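Phosphoribosylaminoimidazole-succinocarboxamide synthase (Saccharomyces cerevisiae, PDB 2CNQ) catalyses the ATP-dependent joining of aspartate to 4-carboxy-5-aminoimidazole ribotide, forming SAICAR during purine nucleotide biosynthesis. Local coordinates at residues Y24-D27 with A28-L32; T58-S61 with E62-K66; P81-T84 with I85-L89; P96-K99 with T100-E103; E185-S188 with R189-A192. All coordinates share one frame; numbering follows the deposited sequence. Where two conformers were deposited one is given.

Overall arrangement
Five local contacts, all in series along the chain with none nesting or crossing, illustrate how a fold is fixed turn by turn. Interaction 1 closes the hairpin between strands 21-25 and 30-35 of the four-stranded sheet. Interaction 2 lies within helix 53-67, about 20 Å from it between centres. Interaction 3 shapes the loop ahead of helix 96-102, and interaction 4 runs the length of that helix. Interactions 1, 3 and 4 form one cluster: L32 packs on I85 and L102, while F86 meets K99, L102 and E103. Interaction 5 starts helix 185-209 beyond the chain's centre, about 40 Å from interaction 4 between centres.

Interaction 1: Y24-D27 with A28-L32; sequences YEVD and AGTLL
D27 OD2 is the acceptor for two donors of the turn that follows it: T30 OG1 gives its proton at 2.6 Å from D27 OD2, and G29 N bonds the same oxygen at 2.8 Å, an Asx turn. The hydroxyl comes in on the syn side of the carboxylate and the amide on the anti side, from opposite faces of the carboxylate plane. CG of D27 stands between its backbone N and carbonyl carbon (chi1 61°), which folds the acid back over the turn. In the backbone, T30 N donates to D27 O at 3.2 Å, closing a type I turn from D27 to T30, although the donor stands well above the carbonyl plane.

The next shell is the mouth of the hairpin. T30 O receives V26 N at 2.9 Å and, more distantly, D27 N at 3.3 Å, both from the same face of its plane; two residues opposite one make a classic beta bulge. Beyond it, L32 N donates to Y24 O at 2.8 Å and Y24 N returns a bond to L32 O. Y24 and L32 lie side by side on one sheet face, while V26 CG2 crosses L32 at about a right angle, 3.7 Å from L32 CB. Further out, V26 packs on L89, L32 on I85, Y24 OH bonds T6, and L31 touches bound ADP from the other face. With two donors sharing one oxygen, the D27 carboxylate is probably stabilised in its ionised form, and the acid thereby ties the turn to the start of the returning strand.

Interaction 2: T58-S61 with E62-K66; sequences TKLS and EFWFK
Helix 53-67 passes beside a nucleotide pocket, and its turns from T58 to F65 are joined by regular backbone bonds from residue i+4 to i: E62 to T58, F63 to K59, W64 to L60 and F65 to S61. The last is the shortest, F65 N to S61 O at 2.8 Å. Two aromatic rings ride close to the carbonyls they follow, W64 CD1 lying 3.1 Å from L60 O and F65 CD2 3.1 Å from S61 O. L60 runs alongside W64, pointing the same way, and its CD1 comes to 3.4 Å from W64 NE1. L60 CG stands anti to the backbone N (chi1 -172°), which carries the methyl towards the indole. Over one indole face, near the rim, sits F63 CD1.

On the polar flank E62 runs beside both T58 and K59: its OE2 is 3.7 Å from T58 CG2 and 3.6 Å from K59 CD. The charged ends stay apart, K59 NZ standing 4.4 Å from E62 OE2, and a water spans them, accepting from the amine. K59 NZ makes its salt bridge with D104 instead. W64 and F65 face strand 228-245, packing on V235, while L60 and F63 meet helix 282-300. The result is a helix packed between that strand and that helix, whose E62 and K66 line the site occupied by AMP or the AICAR nucleotide.

Interaction 3: P81-T84 with I85-L89; sequences PGKT and IFDYL
The chain runs extended through K83 and T84 and then coils into a 3-10 segment, D87 N donating to T84 O at 2.9 Å from above the carbonyl plane. The opposing bond is straighter: T84 N reaches D87 OD2 at 2.8 Å with an angle of 166° at the hydrogen, meeting the carboxylate on its anti side. T84 thus gives its N to the D87 carboxylate and its O to the D87 amide. D87 OD2 also takes a proton from a water 2.6 Å away, which donates to G82 O as well, and K83 CB rests 3.3 Å from the same D87 OD2.

T84 OG1 sits between its own backbone N and carbonyl carbon (chi1 74°), where it meets F86 N in a weak bond that forms an ST turn. Together these bonds start the short 3-10 turn in the connection between strand 73-74 and helix 96-102, and the turn continues with Y88 N on I85 O.

Y88 presents its ring edge to the preceding chain: CD1 lies 3.3 Å from T84 O, near the ring plane, and CE1 is 3.9 Å from K83 CB. Its hydroxyl bonds A80 N. Were the ring cut back to an alanine, T84 O and K83 CB would probably lose the edge they lie against, and A80 N its hydroxyl partner. T84 OG1 lies at the edge of the F86 ring, which makes a cation-pi contact with K99. I85, whose CG2 sits over one face of that ring, near the rim, turns towards L32 and S106 and belongs to the AMP pocket.

Interaction 4: P96-K99 with T100-E103; sequences PKYK and TQLE
T100 bonds P96 O twice, through its backbone and its side chain. T100 OG1 donates at 2.8 Å to P96 O, nearly in line with the carbonyl bond, while T100 N reaches P96 O at 3.0 Å as an ordinary helical bond. The hydroxyl can do this because it sits between the backbone N and the carbonyl carbon (chi1 58°), folded back along the helix. A water bonded to K97 O also donates to T100 OG1.

Q101 divides its donors between two carbonyls. Its backbone N goes to Y98 O in a tight i+3 turn, while its NE2 takes up K97 O at 2.8 Å, with the acceptor close to the amide plane. The amide lies alongside the Y98 ring, their planes 29° apart, and its OE1 accepts from E7 N. With a leucine in its place, K97 O would probably lose its amide donor and E7 N its acceptor.

L102 N donates to K99 O from far above the carbonyl plane, and the leucine's CG presses on Y98 O at 3.3 Å; further out it packs on L32, V34 and F86. E103 N bonds the same K99 O at 2.8 Å, close to the direction of the carbonyl bond. The E103 side chain crosses that of K99 at about a right angle, and one water joins K99 NZ at 2.9 Å to E103 OE1, with the charged atoms themselves 4.4 Å apart. K99 also makes a cation-pi contact with F86. Mixed i+3 and i+4 bonds sharing one carbonyl are characteristic of a helix running out at its C-terminal turn.

Interaction 5: E185-S188 with R189-A192; sequences EDLS and RRVA. Unlike the reference sequence in segment 185-188: E185 (reference Gly).
V191 N donates to L187 O at 2.8 Å, a nearly straight bond with an angle of 165° at the hydrogen, lying almost in line with the carbonyl. The neighbouring i+4 bonds follow, A192 N to S188 O at 2.9 Å and R190 N to D186 O at 3.0 Å, whereas R189 N to E185 O is longer at 3.2 Å, at the very start of the helix. E185 replaces the glycine of the reference sequence.

Side chains meet at the same spacing. V191 CG2 stands anti to its own carbonyl carbon and beside its backbone N, which brings the methyl back to 3.1 Å from L187 O. The same CG2 touches L187 CD1 at 4.1 Å, the two side chains meeting at a slant. Around the other side of L187, the R190 chain first passes D186 O, with CG 3.3 Å from it, and then bends at chi3 (63°), bringing NH1 within 4.1 Å of L187 CD1. That guanidinium bonds N227, while R189, extended from CG to NE, makes a salt bridge with E193 one turn further on.

L187 and V191 pack on I115 and I229 of the mixed sheet, and S188 lies against helix 176-183. D186, pointing out on the exposed side, comes close to a bound succinate. Such an i, i+4 pair of branched aliphatic residues, flanked by charged ones, is the usual pattern of an amphipathic helix packed against a beta sheet.

Interaction 1: Y24-D27 with A28-L32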
# COMPACT_ATOMS: atom_id res chain seq x y z
N TYR A 24 -17.39 -3.24 -0.77
CA TYR A 24 -18.80 -3.34 -1.02
C TYR A 24 -19.22 -2.27 -1.98
O TYR A 24 -18.63 -1.20 -2.04
CB TYR A 24 -19.58 -3.17 0.26
CG TYR A 24 -19.32 -4.27 1.23
CD1 TYR A 24 -20.14 -5.38 1.26
CD2 TYR A 24 -18.25 -4.21 2.09
CE1 TYR A 24 -19.91 -6.38 2.14
CE2 TYR A 24 -18.02 -5.22 2.97
CZ TYR A 24 -18.83 -6.31 2.97
OH TYR A 24 -18.65 -7.34 3.83
N GLU A 25 -20.32 -2.51 -2.65
CA GLU A 25 -20.88 -1.55 -3.55
C GLU A 25 -21.87 -0.71 -2.84
O GLU A 25 -22.89 -1.20 -2.37
CB GLU A 25 -21.56 -2.26 -4.69
CG GLU A 25 -22.37 -1.34 -5.54
CD GLU A 25 -22.94 -2.08 -6.69
OE1 GLU A 25 -22.18 -2.70 -7.48
OE2 GLU A 25 -24.16 -2.12 -6.77
N VAL A 26 -21.59 0.56 -2.76
CA VAL A 26 -22.52 1.50 -2.20
C VAL A 26 -23.53 1.86 -3.23
O VAL A 26 -24.71 1.96 -2.95
CB VAL A 26 -21.79 2.69 -1.64
CG1 VAL A 26 -22.74 3.75 -1.17
CG2 VAL A 26 -20.93 2.24 -0.49
N ASP A 27 -23.07 2.14 -4.42
CA ASP A 27 -23.95 2.40 -5.50
C ASP A 27 -23.15 2.19 -6.72
O ASP A 27 -22.02 1.70 -6.70
CB ASP A 27 -24.57 3.80 -5.41
CG ASP A 27 -23.56 4.90 -5.45
OD1 ASP A 27 -23.81 5.89 -4.80
OD2 ASP A 27 -22.51 4.78 -6.11
N ALA A 28 -23.75 2.53 -7.83
CA ALA A 28 -23.13 2.23 -9.07
C ALA A 28 -21.74 2.79 -9.19
O ALA A 28 -20.94 2.25 -9.91
CB ALA A 28 -24.00 2.73 -10.20
N GLY A 29 -21.45 3.89 -8.56
CA GLY A 29 -20.16 4.53 -8.71
C GLY A 29 -19.26 4.50 -7.52
O GLY A 29 -18.19 5.06 -7.57
N THR A 30 -19.69 3.88 -6.44
CA THR A 30 -19.03 4.10 -5.19
C THR A 30 -18.90 2.83 -4.44
O THR A 30 -19.79 1.99 -4.45
CB THR A 30 -19.97 5.01 -4.40
OG1 THR A 30 -20.41 6.10 -5.23
CG2 THR A 30 -19.30 5.56 -3.20
N LEU A 31 -17.76 2.71 -3.79
CA LEU A 31 -17.42 1.54 -3.04
C LEU A 31 -17.20 1.93 -1.61
O LEU A 31 -16.72 2.98 -1.29
CB LEU A 31 -16.14 0.94 -3.55
CG LEU A 31 -16.16 0.54 -4.99
CD1 LEU A 31 -14.74 0.20 -5.39
CD2 LEU A 31 -17.09 -0.60 -5.24
N LEU A 32 -17.54 0.99 -0.75
CA LEU A 32 -17.17 1.00 0.65
C LEU A 32 -15.94 0.12 0.74
O LEU A 32 -15.99 -1.06 0.49
CB LEU A 32 -18.31 0.47 1.47
CG LEU A 32 -18.02 0.24 2.92
CD1 LEU A 32 -17.65 1.52 3.56
CD2 LEU A 32 -19.20 -0.41 3.59

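Interaction 2: T58-S61 with E62-K66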
# COMPACT_ATOMS: atom_id res chain seq x y z
N THR A 58 -5.99 2.67 6.71
CA THR A 58 -6.95 3.64 6.29
C THR A 58 -6.48 5.00 6.65
O THR A 58 -6.42 5.89 5.82
CB THR A 58 -8.29 3.34 6.92
OG1 THR A 58 -8.74 2.07 6.49
CG2 THR A 58 -9.32 4.34 6.54
N LYS A 59 -6.17 5.20 7.91
CA LYS A 59 -5.79 6.51 8.37
C LYS A 59 -4.53 6.99 7.71
O LYS A 59 -4.40 8.13 7.37
CB LYS A 59 -5.60 6.45 9.87
CG LYS A 59 -6.86 6.10 10.64
CD LYS A 59 -8.04 7.05 10.45
CE LYS A 59 -9.29 6.45 11.14
NZ LYS A 59 -10.39 7.44 11.29
N LEU A 60 -3.58 6.11 7.53
CA LEU A 60 -2.34 6.50 6.91
C LEU A 60 -2.59 6.84 5.46
O LEU A 60 -2.06 7.80 4.96
CB LEU A 60 -1.31 5.43 7.09
CG LEU A 60 0.09 5.79 6.66
CD1 LEU A 60 0.55 7.12 7.19
CD2 LEU A 60 1.00 4.71 7.11
N SER A 61 -3.40 6.04 4.80
CA SER A 61 -3.76 6.40 3.46
C SER A 61 -4.36 7.76 3.41
O SER A 61 -4.04 8.55 2.55
CB SER A 61 -4.76 5.43 2.89
OG SER A 61 -4.20 4.17 2.64
N GLU A 62 -5.29 8.03 4.31
CA GLU A 62 -5.92 9.33 4.32
C GLU A 62 -4.93 10.42 4.50
O GLU A 62 -5.01 11.46 3.87
CB GLU A 62 -6.98 9.40 5.39
CG GLU A 62 -8.18 8.53 5.08
CD GLU A 62 -9.17 8.67 6.12
OE1 GLU A 62 -10.04 9.55 5.98
OE2 GLU A 62 -9.05 7.96 7.11
N PHE A 63 -3.95 10.20 5.36
CA PHE A 63 -2.92 11.18 5.56
C PHE A 63 -2.23 11.50 4.26
O PHE A 63 -2.02 12.64 3.90
CB PHE A 63 -1.91 10.68 6.57
CG PHE A 63 -0.70 11.51 6.62
CD1 PHE A 63 0.39 11.17 5.87
CD2 PHE A 63 -0.66 12.66 7.37
CE1 PHE A 63 1.51 11.97 5.86
CE2 PHE A 63 0.45 13.44 7.37
CZ PHE A 63 1.52 13.10 6.59
N TRP A 64 -1.85 10.45 3.53
CA TRP A 64 -1.14 10.67 2.30
C TRP A 64 -2.02 11.22 1.23
O TRP A 64 -1.56 12.02 0.42
CB TRP A 64 -0.48 9.42 1.84
CG TRP A 64 0.61 8.96 2.70
CD1 TRP A 64 0.62 7.84 3.41
CD2 TRP A 64 1.89 9.58 2.90
NE1 TRP A 64 1.81 7.70 4.07
CE2 TRP A 64 2.61 8.75 3.74
CE3 TRP A 64 2.47 10.75 2.44
CZ2 TRP A 64 3.92 9.00 4.08
CZ3 TRP A 64 3.77 11.00 2.80
CH2 TRP A 64 4.47 10.15 3.61
N PHE A 65 -3.27 10.80 1.16
CA PHE A 65 -4.15 11.38 0.18
C PHE A 65 -4.22 12.87 0.37
O PHE A 65 -4.22 13.62 -0.58
CB PHE A 65 -5.54 10.78 0.27
CG PHE A 65 -5.67 9.43 -0.35
CD1 PHE A 65 -5.32 9.23 -1.66
CD2 PHE A 65 -6.21 8.38 0.35
CE1 PHE A 65 -5.49 8.01 -2.24
CE2 PHE A 65 -6.37 7.16 -0.23
CZ PHE A 65 -5.99 6.97 -1.51
N LYS A 66 -4.29 13.29 1.62
CA LYS A 66 -4.37 14.68 1.92
C LYS A 66 -3.05 15.35 1.61
O LYS A 66 -3.04 16.46 1.09
CB LYS A 66 -4.73 14.82 3.38
CG LYS A 66 -4.87 16.25 3.82
CD LYS A 66 -5.25 16.38 5.27
CE LYS A 66 -6.61 15.80 5.59
NZ LYS A 66 -7.73 16.37 4.79
O HOH W 1 -11.47 7.36 8.30

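Interaction 3: P81-T84 with I85-L89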
# COMPACT_ATOMS: atom_id res chain seq x y z
N PRO A 81 -18.70 18.40 5.15
CA PRO A 81 -18.23 18.80 6.43
C PRO A 81 -19.11 18.28 7.51
O PRO A 81 -20.31 18.39 7.41
CB PRO A 81 -18.28 20.32 6.36
CG PRO A 81 -18.09 20.63 4.94
CD PRO A 81 -18.83 19.56 4.24
N GLY A 82 -18.51 17.70 8.53
CA GLY A 82 -19.24 17.24 9.68
C GLY A 82 -19.85 15.90 9.50
O GLY A 82 -20.42 15.37 10.43
N LYS A 83 -19.75 15.34 8.31
CA LYS A 83 -20.33 14.05 8.09
C LYS A 83 -19.27 12.99 8.19
O LYS A 83 -18.09 13.27 8.18
CB LYS A 83 -21.04 14.01 6.75
CG LYS A 83 -22.10 15.07 6.67
CD LYS A 83 -23.07 14.84 5.56
CE LYS A 83 -23.85 16.09 5.27
NZ LYS A 83 -24.59 16.58 6.43
N THR A 84 -19.74 11.78 8.30
CA THR A 84 -18.88 10.65 8.32
C THR A 84 -19.30 9.77 7.19
O THR A 84 -20.34 9.93 6.59
CB THR A 84 -18.99 9.86 9.60
OG1 THR A 84 -20.21 9.17 9.56
CG2 THR A 84 -18.94 10.74 10.83
N ILE A 85 -18.50 8.75 6.97
CA ILE A 85 -18.88 7.80 5.97
C ILE A 85 -20.23 7.20 6.26
O ILE A 85 -20.96 6.87 5.35
CB ILE A 85 -17.81 6.69 5.92
CG1 ILE A 85 -18.03 5.89 4.67
CG2 ILE A 85 -17.80 5.80 7.17
CD1 ILE A 85 -16.98 4.86 4.44
N PHE A 86 -20.58 7.06 7.52
CA PHE A 86 -21.86 6.44 7.84
C PHE A 86 -23.02 7.24 7.38
O PHE A 86 -24.06 6.69 7.08
CB PHE A 86 -21.93 6.18 9.32
CG PHE A 86 -20.94 5.18 9.70
CD1 PHE A 86 -19.70 5.54 10.20
CD2 PHE A 86 -21.16 3.85 9.43
CE1 PHE A 86 -18.74 4.59 10.45
CE2 PHE A 86 -20.20 2.91 9.66
CZ PHE A 86 -19.00 3.29 10.14
N ASP A 87 -22.84 8.53 7.26
CA ASP A 87 -23.89 9.36 6.72
C ASP A 87 -24.16 9.04 5.29
O ASP A 87 -25.22 9.34 4.80
CB ASP A 87 -23.54 10.81 6.88
CG ASP A 87 -23.50 11.19 8.31
OD1 ASP A 87 -24.46 10.86 9.03
OD2 ASP A 87 -22.51 11.78 8.73
N TYR A 88 -23.20 8.46 4.60
CA TYR A 88 -23.25 8.12 3.21
C TYR A 88 -23.54 6.66 2.99
O TYR A 88 -23.50 6.20 1.88
CB TYR A 88 -21.92 8.47 2.57
CG TYR A 88 -21.73 9.94 2.45
CD1 TYR A 88 -21.41 10.72 3.54
CD2 TYR A 88 -21.85 10.55 1.23
CE1 TYR A 88 -21.28 12.06 3.41
CE2 TYR A 88 -21.70 11.89 1.11
CZ TYR A 88 -21.42 12.64 2.20
OH TYR A 88 -21.28 14.00 2.11
N LEU A 89 -23.88 5.94 4.04
CA LEU A 89 -24.20 4.56 3.96
C LEU A 89 -25.59 4.35 4.43
O LEU A 89 -26.13 5.13 5.17
CB LEU A 89 -23.25 3.75 4.83
CG LEU A 89 -21.81 3.81 4.39
CD1 LEU A 89 -20.96 3.11 5.42
CD2 LEU A 89 -21.62 3.16 3.04
O HOH W 2 -22.69 13.07 11.03

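Interaction 4: P96-K99 with T100-E103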
# COMPACT_ATOMS: atom_id res chain seq x y z
N PRO A 96 -24.61 -0.75 15.59
CA PRO A 96 -23.30 -1.14 16.12
C PRO A 96 -22.76 -2.41 15.58
O PRO A 96 -21.56 -2.50 15.45
CB PRO A 96 -23.49 -1.18 17.60
CG PRO A 96 -24.87 -1.06 17.82
CD PRO A 96 -25.55 -0.42 16.64
N LYS A 97 -23.60 -3.39 15.28
CA LYS A 97 -23.09 -4.61 14.75
C LYS A 97 -22.27 -4.37 13.52
O LYS A 97 -21.32 -5.07 13.26
CB LYS A 97 -24.25 -5.51 14.40
CG LYS A 97 -23.89 -6.84 13.86
CD LYS A 97 -25.13 -7.59 13.42
CE LYS A 97 -25.99 -7.99 14.54
NZ LYS A 97 -27.09 -8.83 14.08
N TYR A 98 -22.65 -3.38 12.74
CA TYR A 98 -21.95 -3.05 11.52
C TYR A 98 -20.98 -1.95 11.72
O TYR A 98 -19.89 -1.99 11.20
CB TYR A 98 -22.96 -2.69 10.45
CG TYR A 98 -23.98 -3.77 10.28
CD1 TYR A 98 -23.61 -5.03 9.86
CD2 TYR A 98 -25.29 -3.54 10.63
CE1 TYR A 98 -24.52 -6.03 9.77
CE2 TYR A 98 -26.22 -4.55 10.53
CZ TYR A 98 -25.83 -5.79 10.14
OH TYR A 98 -26.77 -6.77 10.06
N LYS A 99 -21.37 -0.92 12.45
CA LYS A 99 -20.52 0.22 12.59
C LYS A 99 -19.19 -0.17 13.20
O LYS A 99 -18.16 0.34 12.82
CB LYS A 99 -21.21 1.29 13.37
CG LYS A 99 -20.46 2.56 13.32
CD LYS A 99 -21.17 3.66 14.01
CE LYS A 99 -20.53 4.96 13.71
NZ LYS A 99 -20.95 5.91 14.76
N THR A 100 -19.21 -1.07 14.14
CA THR A 100 -17.97 -1.46 14.76
C THR A 100 -17.06 -2.16 13.78
O THR A 100 -15.86 -2.17 13.97
CB THR A 100 -18.21 -2.34 15.95
OG1 THR A 100 -18.94 -3.46 15.52
CG2 THR A 100 -18.89 -1.61 17.07
N GLN A 101 -17.61 -2.76 12.76
CA GLN A 101 -16.83 -3.42 11.77
C GLN A 101 -16.31 -2.49 10.70
O GLN A 101 -15.48 -2.92 9.87
CB GLN A 101 -17.67 -4.44 11.04
CG GLN A 101 -18.23 -5.48 11.91
CD GLN A 101 -18.93 -6.49 11.07
OE1 GLN A 101 -18.27 -7.20 10.32
NE2 GLN A 101 -20.24 -6.51 11.10
N LEU A 102 -16.82 -1.28 10.66
CA LEU A 102 -16.52 -0.39 9.59
C LEU A 102 -15.81 0.85 10.02
O LEU A 102 -15.07 1.43 9.25
CB LEU A 102 -17.82 -0.00 8.91
CG LEU A 102 -18.55 -1.16 8.25
CD1 LEU A 102 -19.87 -0.68 7.74
CD2 LEU A 102 -17.72 -1.75 7.14
N GLU A 103 -16.09 1.33 11.21
CA GLU A 103 -15.62 2.63 11.56
C GLU A 103 -14.12 2.66 11.58
O GLU A 103 -13.47 1.74 12.02
CB GLU A 103 -16.22 3.07 12.87
CG GLU A 103 -15.78 2.24 14.05
CD GLU A 103 -16.59 2.47 15.28
OE1 GLU A 103 -17.41 3.40 15.31
OE2 GLU A 103 -16.42 1.70 16.23
O HOH W 3 -19.93 -6.43 15.22
O HOH W 4 -19.39 4.39 16.65

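Interaction 5: E185-S188 with R189-A192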
# COMPACT_ATOMS: atom_id res chain seq x y z
N GLU A 185 1.84 3.56 -24.25
CA GLU A 185 3.08 4.25 -24.05
C GLU A 185 2.90 5.58 -23.36
O GLU A 185 3.68 5.92 -22.50
CB GLU A 185 3.81 4.45 -25.36
CG GLU A 185 3.14 5.36 -26.37
CD GLU A 185 3.97 5.55 -27.60
OE1 GLU A 185 5.15 5.15 -27.62
OE2 GLU A 185 3.44 6.13 -28.53
N ASP A 186 1.90 6.34 -23.74
CA ASP A 186 1.75 7.63 -23.14
C ASP A 186 1.37 7.46 -21.70
O ASP A 186 1.93 8.09 -20.84
CB ASP A 186 0.76 8.47 -23.90
CG ASP A 186 1.25 8.82 -25.30
OD1 ASP A 186 0.42 9.01 -26.18
OD2 ASP A 186 2.47 8.91 -25.52
N LEU A 187 0.41 6.61 -21.45
CA LEU A 187 -0.07 6.45 -20.11
C LEU A 187 1.01 5.89 -19.24
O LEU A 187 1.18 6.32 -18.12
CB LEU A 187 -1.30 5.57 -20.09
CG LEU A 187 -1.88 5.38 -18.71
CD1 LEU A 187 -2.28 6.70 -18.07
CD2 LEU A 187 -3.05 4.44 -18.80
N SER A 188 1.76 4.92 -19.72
CA SER A 188 2.81 4.35 -18.89
C SER A 188 3.82 5.38 -18.49
O SER A 188 4.29 5.37 -17.38
CB SER A 188 3.52 3.25 -19.66
OG SER A 188 4.50 2.57 -18.89
N ARG A 189 4.20 6.25 -19.40
CA ARG A 189 5.15 7.27 -19.05
C ARG A 189 4.53 8.21 -18.04
O ARG A 189 5.19 8.60 -17.11
CB ARG A 189 5.57 8.04 -20.27
CG ARG A 189 6.67 9.03 -19.93
CD ARG A 189 6.97 9.89 -21.08
NE ARG A 189 8.12 10.75 -20.88
CZ ARG A 189 9.34 10.47 -21.28
NH1 ARG A 189 10.30 11.35 -21.05
NH2 ARG A 189 9.62 9.34 -21.88
N ARG A 190 3.28 8.57 -18.22
CA ARG A 190 2.64 9.45 -17.28
C ARG A 190 2.60 8.81 -15.93
O ARG A 190 2.81 9.46 -14.93
CB ARG A 190 1.24 9.77 -17.72
CG ARG A 190 1.18 10.68 -18.89
CD ARG A 190 -0.21 10.78 -19.41
NE ARG A 190 -1.09 11.36 -18.43
CZ ARG A 190 -2.41 11.25 -18.44
NH1 ARG A 190 -3.03 10.53 -19.35
NH2 ARG A 190 -3.11 11.87 -17.51
N VAL A 191 2.28 7.54 -15.88
CA VAL A 191 2.26 6.79 -14.65
C VAL A 191 3.62 6.83 -14.02
O VAL A 191 3.74 7.11 -12.83
CB VAL A 191 1.83 5.36 -14.93
CG1 VAL A 191 2.15 4.44 -13.80
CG2 VAL A 191 0.37 5.33 -15.28
N ALA A 192 4.64 6.55 -14.78
CA ALA A 192 5.96 6.52 -14.23
C ALA A 192 6.35 7.84 -13.66
O ALA A 192 6.90 7.92 -12.58
CB ALA A 192 6.94 6.17 -15.33